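YkuI protein (Bacillus subtilis, PDB 2BAS) binds the second messenger cyclic di-GMP through its EAL domain and probably belongs to the phosphodiesterases that cleave it. Local coordinates at residues M379-L384 / T404-M409; R335-D340 / S369-F374; T33-V38 / K85-N90; L59-A64 / I68-P73. One frame throughout, in Å; residues are numbered along the deposited sequence.

Contact 1. Residues M379-L384 / T404-M409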
loop_
_atom_site.group_PDB
_atom_site.type_symbol
_atom_site.label_atom_id
_atom_site.label_comp_id
_atom_site.label_asym_id
_atom_site.label_seq_id
_atom_site.Cartn_x
_atom_site.Cartn_y
_atom_site.Cartn_z
HETATM N N MSE A 379 18.160 -1.393 -14.642
HETATM C CA MSE A 379 18.741 -2.702 -14.324
HETATM C C MSE A 379 18.198 -3.827 -15.188
HETATM O O MSE A 379 18.971 -4.586 -15.765
HETATM C CB MSE A 379 18.447 -3.064 -12.875
HETATM C CG MSE A 379 19.624 -2.986 -11.954
HETATM SE SE MSE A 379 20.719 -4.584 -12.057
HETATM C CE MSE A 379 19.343 -5.929 -11.587
ATOM N N ARG A 380 16.868 -3.941 -15.253
ATOM C CA ARG A 380 16.219 -5.010 -16.008
ATOM C C ARG A 380 16.497 -4.904 -17.519
ATOM O O ARG A 380 16.868 -5.896 -18.151
ATOM C CB ARG A 380 14.711 -5.100 -15.696
ATOM C CG ARG A 380 13.993 -6.209 -16.480
ATOM C CD ARG A 380 12.804 -6.839 -15.746
ATOM N NE ARG A 380 11.541 -6.126 -15.955
ATOM C CZ ARG A 380 11.055 -5.202 -15.129
ATOM N NH1 ARG A 380 11.723 -4.861 -14.026
ATOM N NH2 ARG A 380 9.895 -4.618 -15.407
HETATM N N MSE A 381 16.344 -3.707 -18.079
HETATM C CA MSE A 381 16.623 -3.480 -19.493
HETATM C C MSE A 381 18.052 -3.816 -19.889
HETATM O O MSE A 381 18.278 -4.458 -20.907
HETATM C CB MSE A 381 16.299 -2.048 -19.887
HETATM C CG MSE A 381 14.816 -1.794 -19.925
HETATM SE SE MSE A 381 14.365 -0.092 -20.704
HETATM C CE MSE A 381 14.614 1.105 -19.126
ATOM N N ARG A 382 18.998 -3.392 -19.054
ATOM C CA ARG A 382 20.429 -3.539 -19.291
ATOM C C ARG A 382 20.893 -4.992 -19.176
ATOM O O ARG A 382 21.978 -5.338 -19.638
ATOM C CB ARG A 382 21.187 -2.645 -18.306
ATOM C CG ARG A 382 22.610 -2.287 -18.698
ATOM C CD ARG A 382 23.636 -3.145 -17.980
ATOM N NE ARG A 382 23.693 -2.875 -16.541
ATOM C CZ ARG A 382 24.444 -3.559 -15.677
ATOM N NH1 ARG A 382 25.204 -4.565 -16.096
ATOM N NH2 ARG A 382 24.433 -3.244 -14.387
ATOM N N ASN A 383 20.065 -5.839 -18.575
ATOM C CA ASN A 383 20.392 -7.248 -18.409
ATOM C C ASN A 383 19.560 -8.158 -19.292
ATOM O O ASN A 383 20.032 -9.201 -19.733
ATOM C CB ASN A 383 20.251 -7.658 -16.944
ATOM C CG ASN A 383 21.356 -7.089 -16.074
ATOM O OD1 ASN A 383 22.539 -7.325 -16.319
ATOM N ND2 ASN A 383 20.974 -6.340 -15.045
ATOM N N LEU A 384 18.321 -7.759 -19.539
ATOM C CA LEU A 384 17.412 -8.517 -20.382
ATOM C C LEU A 384 17.585 -8.112 -21.853
ATOM O O LEU A 384 17.317 -8.906 -22.762
ATOM C CB LEU A 384 15.979 -8.269 -19.907
ATOM C CG LEU A 384 14.732 -8.787 -20.625
ATOM C CD1 LEU A 384 14.446 -10.235 -20.248
ATOM C CD2 LEU A 384 13.549 -7.894 -20.266
ATOM N N THR A 404 3.500 3.117 -19.629
ATOM C CA THR A 404 4.751 3.614 -20.212
ATOM C C THR A 404 5.490 2.413 -20.769
ATOM O O THR A 404 5.528 1.364 -20.123
ATOM C CB THR A 404 5.675 4.249 -19.137
ATOM O OG1 THR A 404 5.044 5.390 -18.545
ATOM C CG2 THR A 404 7.058 4.672 -19.729
ATOM N N PHE A 405 6.079 2.566 -21.955
ATOM C CA PHE A 405 6.916 1.530 -22.555
ATOM C C PHE A 405 8.397 1.942 -22.555
ATOM O O PHE A 405 8.732 2.990 -23.103
ATOM C CB PHE A 405 6.460 1.216 -23.976
ATOM C CG PHE A 405 7.232 0.111 -24.610
ATOM C CD1 PHE A 405 6.864 -1.219 -24.404
ATOM C CD2 PHE A 405 8.358 0.386 -25.385
ATOM C CE1 PHE A 405 7.588 -2.252 -24.977
ATOM C CE2 PHE A 405 9.093 -0.656 -25.964
ATOM C CZ PHE A 405 8.711 -1.970 -25.756
ATOM N N SER A 406 9.251 1.107 -21.951
ATOM C CA SER A 406 10.700 1.351 -21.785
ATOM C C SER A 406 11.532 0.549 -22.767
ATOM O O SER A 406 11.416 -0.668 -22.816
ATOM C CB SER A 406 11.162 0.903 -20.401
ATOM O OG SER A 406 10.419 1.539 -19.404
ATOM N N TYR A 407 12.413 1.227 -23.490
ATOM C CA TYR A 407 13.203 0.599 -24.531
ATOM C C TYR A 407 14.689 0.929 -24.365
ATOM O O TYR A 407 15.038 2.096 -24.204
ATOM C CB TYR A 407 12.696 1.069 -25.893
ATOM C CG TYR A 407 13.443 0.494 -27.061
ATOM C CD1 TYR A 407 13.043 -0.703 -27.643
ATOM C CD2 TYR A 407 14.550 1.145 -27.600
ATOM C CE1 TYR A 407 13.724 -1.239 -28.721
ATOM C CE2 TYR A 407 15.243 0.612 -28.701
ATOM C CZ TYR A 407 14.824 -0.575 -29.244
ATOM O OH TYR A 407 15.492 -1.119 -30.318
ATOM N N PRO A 408 15.564 -0.099 -24.370
ATOM C CA PRO A 408 17.005 0.147 -24.314
ATOM C C PRO A 408 17.614 0.417 -25.694
ATOM O O PRO A 408 17.406 -0.354 -26.630
ATOM C CB PRO A 408 17.568 -1.157 -23.721
ATOM C CG PRO A 408 16.584 -2.213 -24.077
ATOM C CD PRO A 408 15.255 -1.543 -24.389
HETATM N N MSE A 409 18.362 1.511 -25.805
HETATM C CA MSE A 409 19.058 1.866 -27.033
HETATM C C MSE A 409 20.551 1.670 -26.852
HETATM O O MSE A 409 21.007 1.246 -25.788
HETATM C CB MSE A 409 18.783 3.321 -27.390
HETATM C CG MSE A 409 17.366 3.601 -27.851
HETATM SE SE MSE A 409 17.067 5.527 -27.876
HETATM C CE MSE A 409 18.253 5.958 -29.377
#
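Apolar packing carries this contact, and almost all of it comes from one side chain: the selenomethionine label M381, whose selenium meets the S406 side chain, the backbone N of Y407 and the P408 ring. Its SE lies 3.4 Å from S406 CB, and CE follows at 3.7 Å from the same CB. Further along the strand, SE stands 4.1 Å from P408 CD, while the root of the M381 chain takes part too, its CB 4.1 Å from P408 CB. M381 reaches this position on a nearly straight stem (chi2 -170°) that bends only at the last bond (chi3 -83°), so that SE and CE both lie beside S406 CB.

Backbone hydrogen bonds run within the helix or to neighbouring strands, none linking the two segments. In the last turn of the helix R380 O accepts from both L384 N, at 2.7 Å, and N383 N. In the strand, the backbones of S406 and Y407 pair with F388 and L415 of the adjoining strands.

The axes approach to 8.5 Å at -49°, with S406 and P408 turned to helix 374-384 and Y407 to helix 271-311, where its OH bonds H304. Helices thus cover both faces of the sheet, whose strand order 3-2-1-6-5-4 is consistent with a PAS-like fold. With van der Waals packing of one selenomethionine as the link, helix and strand are joined without directional bonds.

Contact 2. Residues R335-D340 / S369-F374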
loop_
_atom_site.group_PDB
_atom_site.type_symbol
_atom_site.label_atom_id
_atom_site.label_comp_id
_atom_site.label_asym_id
_atom_site.label_seq_id
_atom_site.Cartn_x
_atom_site.Cartn_y
_atom_site.Cartn_z
ATOM N N ARG A 335 3.448 11.019 -25.187
ATOM C CA ARG A 335 4.699 11.599 -24.670
ATOM C C ARG A 335 5.867 10.668 -24.935
ATOM O O ARG A 335 5.752 9.447 -24.742
ATOM C CB ARG A 335 4.608 11.912 -23.181
ATOM C CG ARG A 335 5.639 12.916 -22.728
ATOM C CD ARG A 335 5.751 12.989 -21.226
ATOM N NE ARG A 335 4.674 13.754 -20.599
ATOM C CZ ARG A 335 3.646 13.214 -19.946
ATOM N NH1 ARG A 335 2.737 13.999 -19.385
ATOM N NH2 ARG A 335 3.536 11.894 -19.842
ATOM N N ILE A 336 6.969 11.250 -25.415
ATOM C CA ILE A 336 8.230 10.528 -25.658
ATOM C C ILE A 336 9.429 11.366 -25.183
ATOM O O ILE A 336 9.464 12.578 -25.422
ATOM C CB ILE A 336 8.394 10.143 -27.152
ATOM C CG1 ILE A 336 7.152 9.391 -27.635
ATOM C CG2 ILE A 336 9.654 9.281 -27.383
ATOM C CD1 ILE A 336 7.186 8.968 -29.096
ATOM N N TYR A 337 10.390 10.712 -24.515
ATOM C CA TYR A 337 11.629 11.336 -24.021
ATOM C C TYR A 337 12.701 10.267 -23.738
ATOM O O TYR A 337 12.374 9.078 -23.629
ATOM C CB TYR A 337 11.361 12.172 -22.752
ATOM C CG TYR A 337 10.864 11.376 -21.554
ATOM C CD1 TYR A 337 11.727 10.988 -20.526
ATOM C CD2 TYR A 337 9.539 11.003 -21.464
ATOM C CE1 TYR A 337 11.250 10.242 -19.430
ATOM C CE2 TYR A 337 9.060 10.269 -20.401
ATOM C CZ TYR A 337 9.903 9.891 -19.385
ATOM O OH TYR A 337 9.359 9.159 -18.348
HETATM N N MSE A 338 13.963 10.698 -23.596
HETATM C CA MSE A 338 15.114 9.819 -23.328
HETATM C C MSE A 338 15.900 10.201 -22.073
HETATM O O MSE A 338 16.051 11.388 -21.777
HETATM C CB MSE A 338 16.090 9.842 -24.510
HETATM C CG MSE A 338 15.755 8.924 -25.666
HETATM SE SE MSE A 338 16.721 9.415 -27.321
HETATM C CE MSE A 338 18.651 9.379 -26.699
ATOM N N CYS A 339 16.443 9.199 -21.376
ATOM C CA CYS A 339 17.251 9.407 -20.165
ATOM C C CYS A 339 18.518 8.548 -20.174
ATOM O O CYS A 339 18.556 7.526 -20.867
ATOM C CB CYS A 339 16.451 9.013 -18.916
ATOM S SG CYS A 339 14.900 9.880 -18.621
ATOM N N ASP A 340 19.520 8.930 -19.369
ATOM C CA ASP A 340 20.777 8.157 -19.217
ATOM C C ASP A 340 20.730 7.169 -18.025
ATOM O O ASP A 340 19.707 7.090 -17.346
ATOM C CB ASP A 340 22.026 9.071 -19.173
ATOM C CG ASP A 340 22.182 9.850 -17.853
ATOM O OD1 ASP A 340 21.381 9.654 -16.905
ATOM O OD2 ASP A 340 23.137 10.669 -17.761
ATOM N N SER A 369 14.992 9.634 -11.097
ATOM C CA SER A 369 15.416 8.458 -10.363
ATOM C C SER A 369 14.644 8.153 -9.082
ATOM O O SER A 369 14.731 7.035 -8.563
ATOM C CB SER A 369 16.919 8.505 -10.107
ATOM O OG SER A 369 17.564 8.110 -11.297
ATOM N N TRP A 370 13.896 9.151 -8.603
ATOM C CA TRP A 370 13.097 9.050 -7.385
ATOM C C TRP A 370 11.788 8.297 -7.640
ATOM O O TRP A 370 11.186 7.783 -6.695
ATOM C CB TRP A 370 12.829 10.444 -6.823
ATOM C CG TRP A 370 12.311 11.350 -7.890
ATOM C CD1 TRP A 370 13.050 12.073 -8.780
ATOM C CD2 TRP A 370 10.934 11.579 -8.226
ATOM N NE1 TRP A 370 12.221 12.742 -9.641
ATOM C CE2 TRP A 370 10.919 12.466 -9.322
ATOM C CE3 TRP A 370 9.713 11.126 -7.702
ATOM C CZ2 TRP A 370 9.723 12.919 -9.905
ATOM C CZ3 TRP A 370 8.522 11.561 -8.290
ATOM C CH2 TRP A 370 8.538 12.453 -9.376
ATOM N N ARG A 371 11.358 8.222 -8.901
ATOM C CA ARG A 371 10.144 7.477 -9.277
ATOM C C ARG A 371 10.265 5.980 -8.965
ATOM O O ARG A 371 11.299 5.359 -9.239
ATOM C CB ARG A 371 9.825 7.643 -10.768
ATOM C CG ARG A 371 9.138 8.955 -11.146
ATOM C CD ARG A 371 8.925 9.105 -12.641
ATOM N NE ARG A 371 7.830 8.252 -13.111
ATOM C CZ ARG A 371 7.369 8.215 -14.367
ATOM N NH1 ARG A 371 7.903 8.992 -15.313
ATOM N NH2 ARG A 371 6.372 7.398 -14.683
ATOM N N PRO A 372 9.214 5.387 -8.388
ATOM C CA PRO A 372 9.269 3.956 -8.086
ATOM C C PRO A 372 9.558 3.143 -9.335
ATOM O O PRO A 372 8.963 3.418 -10.396
ATOM C CB PRO A 372 7.846 3.647 -7.604
ATOM C CG PRO A 372 7.313 4.959 -7.116
ATOM C CD PRO A 372 7.932 5.997 -7.979
ATOM N N TYR A 373 10.453 2.161 -9.207
ATOM C CA TYR A 373 10.783 1.235 -10.278
ATOM C C TYR A 373 11.788 1.769 -11.313
ATOM O O TYR A 373 12.212 1.024 -12.212
ATOM C CB TYR A 373 9.517 0.847 -11.057
ATOM C CG TYR A 373 8.411 0.186 -10.272
ATOM C CD1 TYR A 373 8.679 -0.834 -9.363
ATOM C CD2 TYR A 373 7.077 0.557 -10.480
ATOM C CE1 TYR A 373 7.661 -1.446 -8.647
ATOM C CE2 TYR A 373 6.049 -0.051 -9.773
ATOM C CZ TYR A 373 6.349 -1.057 -8.864
ATOM O OH TYR A 373 5.333 -1.677 -8.164
ATOM N N PHE A 374 12.151 3.044 -11.229
ATOM C CA PHE A 374 12.943 3.633 -12.297
ATOM C C PHE A 374 14.349 3.008 -12.467
ATOM O O PHE A 374 14.730 2.629 -13.578
ATOM C CB PHE A 374 13.007 5.163 -12.173
ATOM C CG PHE A 374 13.674 5.827 -13.344
ATOM C CD1 PHE A 374 12.924 6.337 -14.388
ATOM C CD2 PHE A 374 15.062 5.924 -13.406
ATOM C CE1 PHE A 374 13.535 6.938 -15.485
ATOM C CE2 PHE A 374 15.684 6.527 -14.496
ATOM C CZ PHE A 374 14.913 7.030 -15.537
#
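C339 and F374 make the closely packed half of this contact. C339 SG lies 4.2 Å from F374 CZ, at the ring edge, its direction from the ring centre 78° off the normal, a cysteine sulfur-aromatic contact. The phenylalanine reaches the strand with its ring carried away from its own backbone N (chi1 -173°), and W368 packs against both residues.

The other half is looser and polar. R371, partly exposed, sends its guanidinium toward the Y337 phenol from the opposite direction, the two planes 31° apart; NH1 stands 3.4 Å from Y337 OH, in an oblique approach. Its firmer partner lies elsewhere, since NH2 is hydrogen-bonded to Y393 OH. Nearer the backbone, R371 CG rests 3.8 Å above one face of the W370 indole, toward its rim.

A type II turn from R371 to F374, closed by F374 N to R371 O at 3.2 Å, sets these two side chains on the strand. Y373, within that turn, is the N-cap of helix 374-384. Strand 335-340 itself runs inside the antiparallel sheet between strands 349-353 and 413-419, with Y337 meeting the F416 ring and M338 facing helix 318-328, while P372 and Y373 pack on L221 of the second subunit.

Contact 3. Residues T33-V38 / K85-N90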
loop_
_atom_site.group_PDB
_atom_site.type_symbol
_atom_site.label_atom_id
_atom_site.label_comp_id
_atom_site.label_asym_id
_atom_site.label_seq_id
_atom_site.Cartn_x
_atom_site.Cartn_y
_atom_site.Cartn_z
ATOM N N THR A 33 -33.029 -12.485 31.163
ATOM C CA THR A 33 -33.697 -13.461 32.014
ATOM C C THR A 33 -33.793 -14.841 31.348
ATOM O O THR A 33 -33.980 -15.850 32.031
ATOM C CB THR A 33 -35.060 -12.964 32.548
ATOM O OG1 THR A 33 -35.817 -12.375 31.487
ATOM C CG2 THR A 33 -34.854 -11.926 33.648
ATOM N N ASN A 34 -33.644 -14.888 30.027
ATOM C CA ASN A 34 -33.583 -16.166 29.309
ATOM C C ASN A 34 -32.149 -16.536 28.913
ATOM O O ASN A 34 -31.915 -17.184 27.885
ATOM C CB ASN A 34 -34.497 -16.153 28.079
ATOM C CG ASN A 34 -35.959 -16.124 28.444
ATOM O OD1 ASN A 34 -36.486 -17.080 29.009
ATOM N ND2 ASN A 34 -36.628 -15.026 28.117
ATOM N N ILE A 35 -31.195 -16.133 29.747
ATOM C CA ILE A 35 -29.779 -16.353 29.472
ATOM C C ILE A 35 -29.443 -17.811 29.137
ATOM O O ILE A 35 -28.438 -18.079 28.488
ATOM C CB ILE A 35 -28.889 -15.797 30.616
ATOM C CG1 ILE A 35 -27.430 -15.646 30.159
ATOM C CG2 ILE A 35 -29.037 -16.633 31.887
ATOM C CD1 ILE A 35 -26.590 -14.762 31.071
ATOM N N ASP A 36 -30.304 -18.737 29.549
ATOM C CA ASP A 36 -30.110 -20.170 29.279
ATOM C C ASP A 36 -30.388 -20.615 27.829
ATOM O O ASP A 36 -29.786 -21.582 27.358
ATOM C CB ASP A 36 -30.927 -21.016 30.262
ATOM C CG ASP A 36 -30.506 -20.795 31.706
ATOM O OD1 ASP A 36 -29.283 -20.685 31.970
ATOM O OD2 ASP A 36 -31.401 -20.728 32.581
ATOM N N ASP A 37 -31.291 -19.921 27.133
ATOM C CA ASP A 37 -31.613 -20.243 25.735
ATOM C C ASP A 37 -30.497 -19.819 24.780
ATOM O O ASP A 37 -30.413 -20.297 23.649
ATOM C CB ASP A 37 -32.926 -19.574 25.307
ATOM C CG ASP A 37 -34.148 -20.144 26.020
ATOM O OD1 ASP A 37 -34.186 -21.363 26.307
ATOM O OD2 ASP A 37 -35.088 -19.363 26.278
ATOM N N VAL A 38 -29.653 -18.907 25.254
ATOM C CA VAL A 38 -28.517 -18.383 24.498
ATOM C C VAL A 38 -27.573 -19.506 24.056
ATOM O O VAL A 38 -27.328 -20.457 24.811
ATOM C CB VAL A 38 -27.766 -17.320 25.339
ATOM C CG1 VAL A 38 -26.360 -17.111 24.845
ATOM C CG2 VAL A 38 -28.542 -16.013 25.338
ATOM N N LYS A 85 -23.420 -7.216 29.071
ATOM C CA LYS A 85 -22.892 -7.679 27.792
ATOM C C LYS A 85 -21.873 -8.792 28.035
ATOM O O LYS A 85 -21.872 -9.814 27.332
ATOM C CB LYS A 85 -22.259 -6.543 26.988
ATOM C CG LYS A 85 -23.236 -5.511 26.440
ATOM C CD LYS A 85 -22.619 -4.791 25.248
ATOM C CE LYS A 85 -23.500 -3.667 24.718
ATOM N NZ LYS A 85 -23.033 -2.327 25.151
ATOM N N LEU A 86 -21.026 -8.595 29.043
ATOM C CA LEU A 86 -20.021 -9.590 29.420
ATOM C C LEU A 86 -20.657 -10.881 29.940
ATOM O O LEU A 86 -20.163 -11.964 29.639
ATOM C CB LEU A 86 -19.008 -9.025 30.432
ATOM C CG LEU A 86 -17.991 -7.993 29.915
ATOM C CD1 LEU A 86 -17.252 -7.312 31.074
ATOM C CD2 LEU A 86 -16.994 -8.587 28.903
ATOM N N GLU A 87 -21.745 -10.766 30.701
ATOM C CA GLU A 87 -22.478 -11.947 31.175
ATOM C C GLU A 87 -22.969 -12.850 30.029
ATOM O O GLU A 87 -22.874 -14.078 30.102
ATOM C CB GLU A 87 -23.658 -11.540 32.065
ATOM C CG GLU A 87 -24.350 -12.711 32.774
ATOM C CD GLU A 87 -25.486 -12.279 33.697
ATOM O OE1 GLU A 87 -26.179 -13.169 34.243
ATOM O OE2 GLU A 87 -25.689 -11.058 33.887
ATOM N N VAL A 88 -23.506 -12.233 28.986
ATOM C CA VAL A 88 -23.980 -12.966 27.829
ATOM C C VAL A 88 -22.784 -13.509 27.035
ATOM O O VAL A 88 -22.740 -14.688 26.693
ATOM C CB VAL A 88 -24.888 -12.081 26.947
ATOM C CG1 VAL A 88 -25.315 -12.818 25.677
ATOM C CG2 VAL A 88 -26.110 -11.633 27.735
ATOM N N ASP A 89 -21.812 -12.644 26.766
ATOM C CA ASP A 89 -20.617 -13.023 26.015
ATOM C C ASP A 89 -19.923 -14.245 26.613
ATOM O O ASP A 89 -19.601 -15.189 25.897
ATOM C CB ASP A 89 -19.652 -11.844 25.946
ATOM C CG ASP A 89 -18.531 -12.059 24.954
ATOM O OD1 ASP A 89 -18.814 -12.467 23.793
ATOM O OD2 ASP A 89 -17.362 -11.800 25.347
ATOM N N ASN A 90 -19.723 -14.231 27.926
ATOM C CA ASN A 90 -19.130 -15.361 28.641
ATOM C C ASN A 90 -19.894 -16.683 28.477
ATOM O O ASN A 90 -19.286 -17.744 28.321
ATOM C CB ASN A 90 -18.908 -15.016 30.123
ATOM C CG ASN A 90 -17.759 -14.011 30.336
ATOM O OD1 ASN A 90 -16.862 -13.873 29.500
ATOM N ND2 ASN A 90 -17.789 -13.313 31.466
#
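E87 is the first residue of helix segment 85-90 to meet the loop, and it meets I35. The glutamate chain is extended (chi2 178°) and crosses the isoleucine at about a right angle, so that the methyl I35 CD1 meets its aliphatic stem, 3.5 Å from E87 CG. The same methyl is 3.6 Å from E87 OE1. I35 reaches over because CG1 points away from its backbone N (chi1 -163°), and R91, one turn further along the helix, packs against it.

V88 follows and faces the buried side. Its CG1 is a loose 4.5 Å from V38 CG1, and F74 and F75 of helix 72-75 lie against V88. Beyond it D89 turns from the loop and bonds Q113 through OD2.

The loop is folded tightly, D37 N bonding N34 O at 2.9 Å, just before strand 38-47 begins. The contact therefore fastens the entrance of this strand to helix 82-100 in the EAL domain. Within it the join is a loose buried valine pair beside a more exposed edge where the isoleucine methyl meets the glutamate stem and carboxylate oxygen; ionic and polar anchoring comes next door, from D36 to R91 and V38 O to Q95.

Contact 4. Residues L59-A64 / I68-P73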
loop_
_atom_site.group_PDB
_atom_site.type_symbol
_atom_site.label_atom_id
_atom_site.label_comp_id
_atom_site.label_asym_id
_atom_site.label_seq_id
_atom_site.Cartn_x
_atom_site.Cartn_y
_atom_site.Cartn_z
ATOM N N LEU A 59 -20.250 -17.304 16.629
ATOM C CA LEU A 59 -21.324 -16.309 16.512
ATOM C C LEU A 59 -22.362 -16.429 17.634
ATOM O O LEU A 59 -22.667 -17.528 18.074
ATOM C CB LEU A 59 -21.988 -16.418 15.130
ATOM C CG LEU A 59 -21.062 -16.309 13.895
ATOM C CD1 LEU A 59 -21.791 -16.602 12.595
ATOM C CD2 LEU A 59 -20.383 -14.948 13.799
ATOM N N GLY A 60 -22.895 -15.298 18.093
ATOM C CA GLY A 60 -23.866 -15.283 19.196
ATOM C C GLY A 60 -25.326 -15.359 18.778
ATOM O O GLY A 60 -25.765 -14.595 17.925
ATOM N N ARG A 61 -26.084 -16.275 19.381
ATOM C CA ARG A 61 -27.505 -16.433 19.041
ATOM C C ARG A 61 -28.376 -16.667 20.264
ATOM O O ARG A 61 -27.887 -17.019 21.340
ATOM C CB ARG A 61 -27.733 -17.598 18.051
ATOM C CG ARG A 61 -27.124 -17.457 16.662
ATOM C CD ARG A 61 -27.808 -16.385 15.825
ATOM N NE ARG A 61 -27.344 -16.378 14.430
ATOM C CZ ARG A 61 -26.282 -15.701 13.977
ATOM N NH1 ARG A 61 -25.951 -15.753 12.689
ATOM N NH2 ARG A 61 -25.544 -14.973 14.803
ATOM N N ILE A 62 -29.681 -16.486 20.071
ATOM C CA ILE A 62 -30.680 -16.782 21.092
ATOM C C ILE A 62 -31.934 -17.423 20.468
ATOM O O ILE A 62 -32.443 -16.967 19.434
ATOM C CB ILE A 62 -31.027 -15.520 21.964
ATOM C CG1 ILE A 62 -31.849 -15.912 23.200
ATOM C CG2 ILE A 62 -31.736 -14.435 21.145
ATOM C CD1 ILE A 62 -32.026 -14.803 24.223
ATOM N N LEU A 63 -32.391 -18.511 21.092
ATOM C CA LEU A 63 -33.658 -19.155 20.745
ATOM C C LEU A 63 -34.786 -18.464 21.505
ATOM O O LEU A 63 -34.926 -18.623 22.717
ATOM C CB LEU A 63 -33.631 -20.651 21.074
ATOM C CG LEU A 63 -34.932 -21.432 20.847
ATOM C CD1 LEU A 63 -35.401 -21.321 19.407
ATOM C CD2 LEU A 63 -34.767 -22.892 21.240
ATOM N N ALA A 64 -35.570 -17.683 20.775
ATOM C CA ALA A 64 -36.660 -16.925 21.353
ATOM C C ALA A 64 -37.901 -17.130 20.512
ATOM O O ALA A 64 -37.858 -17.000 19.279
ATOM C CB ALA A 64 -36.304 -15.453 21.431
ATOM N N ILE A 68 -34.295 -18.877 15.962
ATOM C CA ILE A 68 -32.918 -18.433 16.188
ATOM C C ILE A 68 -32.757 -16.973 15.750
ATOM O O ILE A 68 -33.095 -16.618 14.623
ATOM C CB ILE A 68 -31.899 -19.360 15.438
ATOM C CG1 ILE A 68 -31.849 -20.763 16.069
ATOM C CG2 ILE A 68 -30.501 -18.735 15.367
ATOM C CD1 ILE A 68 -31.208 -20.837 17.470
ATOM N N GLN A 69 -32.242 -16.134 16.646
ATOM C CA GLN A 69 -32.076 -14.704 16.371
ATOM C C GLN A 69 -30.682 -14.182 16.755
ATOM O O GLN A 69 -30.059 -14.676 17.701
ATOM C CB GLN A 69 -33.175 -13.896 17.078
ATOM C CG GLN A 69 -34.546 -13.968 16.395
ATOM C CD GLN A 69 -35.704 -13.435 17.254
ATOM O OE1 GLN A 69 -35.768 -13.672 18.464
ATOM N NE2 GLN A 69 -36.637 -12.732 16.613
ATOM N N SER A 70 -30.202 -13.184 16.016
ATOM C CA SER A 70 -28.903 -12.568 16.286
ATOM C C SER A 70 -28.856 -11.811 17.603
ATOM O O SER A 70 -29.829 -11.170 17.993
ATOM C CB SER A 70 -28.507 -11.600 15.163
ATOM O OG SER A 70 -27.614 -12.197 14.239
ATOM N N LEU A 71 -27.704 -11.883 18.264
ATOM C CA LEU A 71 -27.430 -11.099 19.461
ATOM C C LEU A 71 -26.667 -9.803 19.118
ATOM O O LEU A 71 -26.328 -9.016 20.009
ATOM C CB LEU A 71 -26.669 -11.941 20.499
ATOM C CG LEU A 71 -27.458 -13.073 21.184
ATOM C CD1 LEU A 71 -26.573 -13.982 22.028
ATOM C CD2 LEU A 71 -28.610 -12.554 22.026
ATOM N N GLY A 72 -26.409 -9.595 17.822
ATOM C CA GLY A 72 -25.724 -8.397 17.323
ATOM C C GLY A 72 -26.396 -7.096 17.737
ATOM O O GLY A 72 -25.750 -6.221 18.324
ATOM N N PRO A 73 -27.700 -6.952 17.431
ATOM C CA PRO A 73 -28.479 -5.778 17.853
ATOM C C PRO A 73 -28.497 -5.555 19.374
ATOM O O PRO A 73 -29.130 -4.608 19.858
ATOM C CB PRO A 73 -29.894 -6.098 17.356
ATOM C CG PRO A 73 -29.706 -7.077 16.249
ATOM C CD PRO A 73 -28.508 -7.891 16.628
#
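Backbone hydrogen bonds between I62 and Q69 form the spine of this antiparallel hairpin: I62 N bonds Q69 O at 3.0 Å, and Q69 N returns to I62 O at 2.9 Å. R61 with S70 and L63 with I68 are the flanking non-hydrogen-bonded pairs. Beyond the R61-S70 pair the chain turns into helix 72-75, and L71 N keeps only a weak bond to G60 O.

Apolar contacts fill both sides. I62 CG2 meets L71 CD2 at 3.8 Å, the two chains crossing at about a right angle, and L71 also packs on V88 and I92. L63 CB lies 4.3 Å from I68 CD1.

R61 combines both kinds. Bent at chi2 (-69°), it lays CD 3.6 Å from I68 CG2 and turns its guanidinium so that NH2 bonds G60 O at 3.2 Å, the acceptor in the guanidinium plane; S70 OG sits over one face. An alanine here would remove the stem and guanidinium, and I68 CG2 would probably lose its aliphatic neighbour and G60 O the stronger of its two donors.

The hairpin is held by directional backbone bonds at its centre, with apolar side chains of I62 and L71 packing it against helices 28-33 and 82-100.

From the N terminus, contact 3 opens first, at 33-38, and closes a loop of 46 residues at 85-90. Contact 4, a short hairpin with three residues between its segments, nests inside that loop, and the two touch, V88 CG1 lying 4.0 Å from L71 CD1; together they join the first strands of the EAL domain to helix 82-100. The rest of the EAL domain and helix 271-311 follow. Contact 2 then closes 28 residues, and contact 1 follows in series with 19, both tying flanking elements to one antiparallel sheet. These two also touch, through the selenium atoms of M338 and M409. The pairs stay far apart: contacts 2 and 4 are about 36 Å apart between nearest atoms.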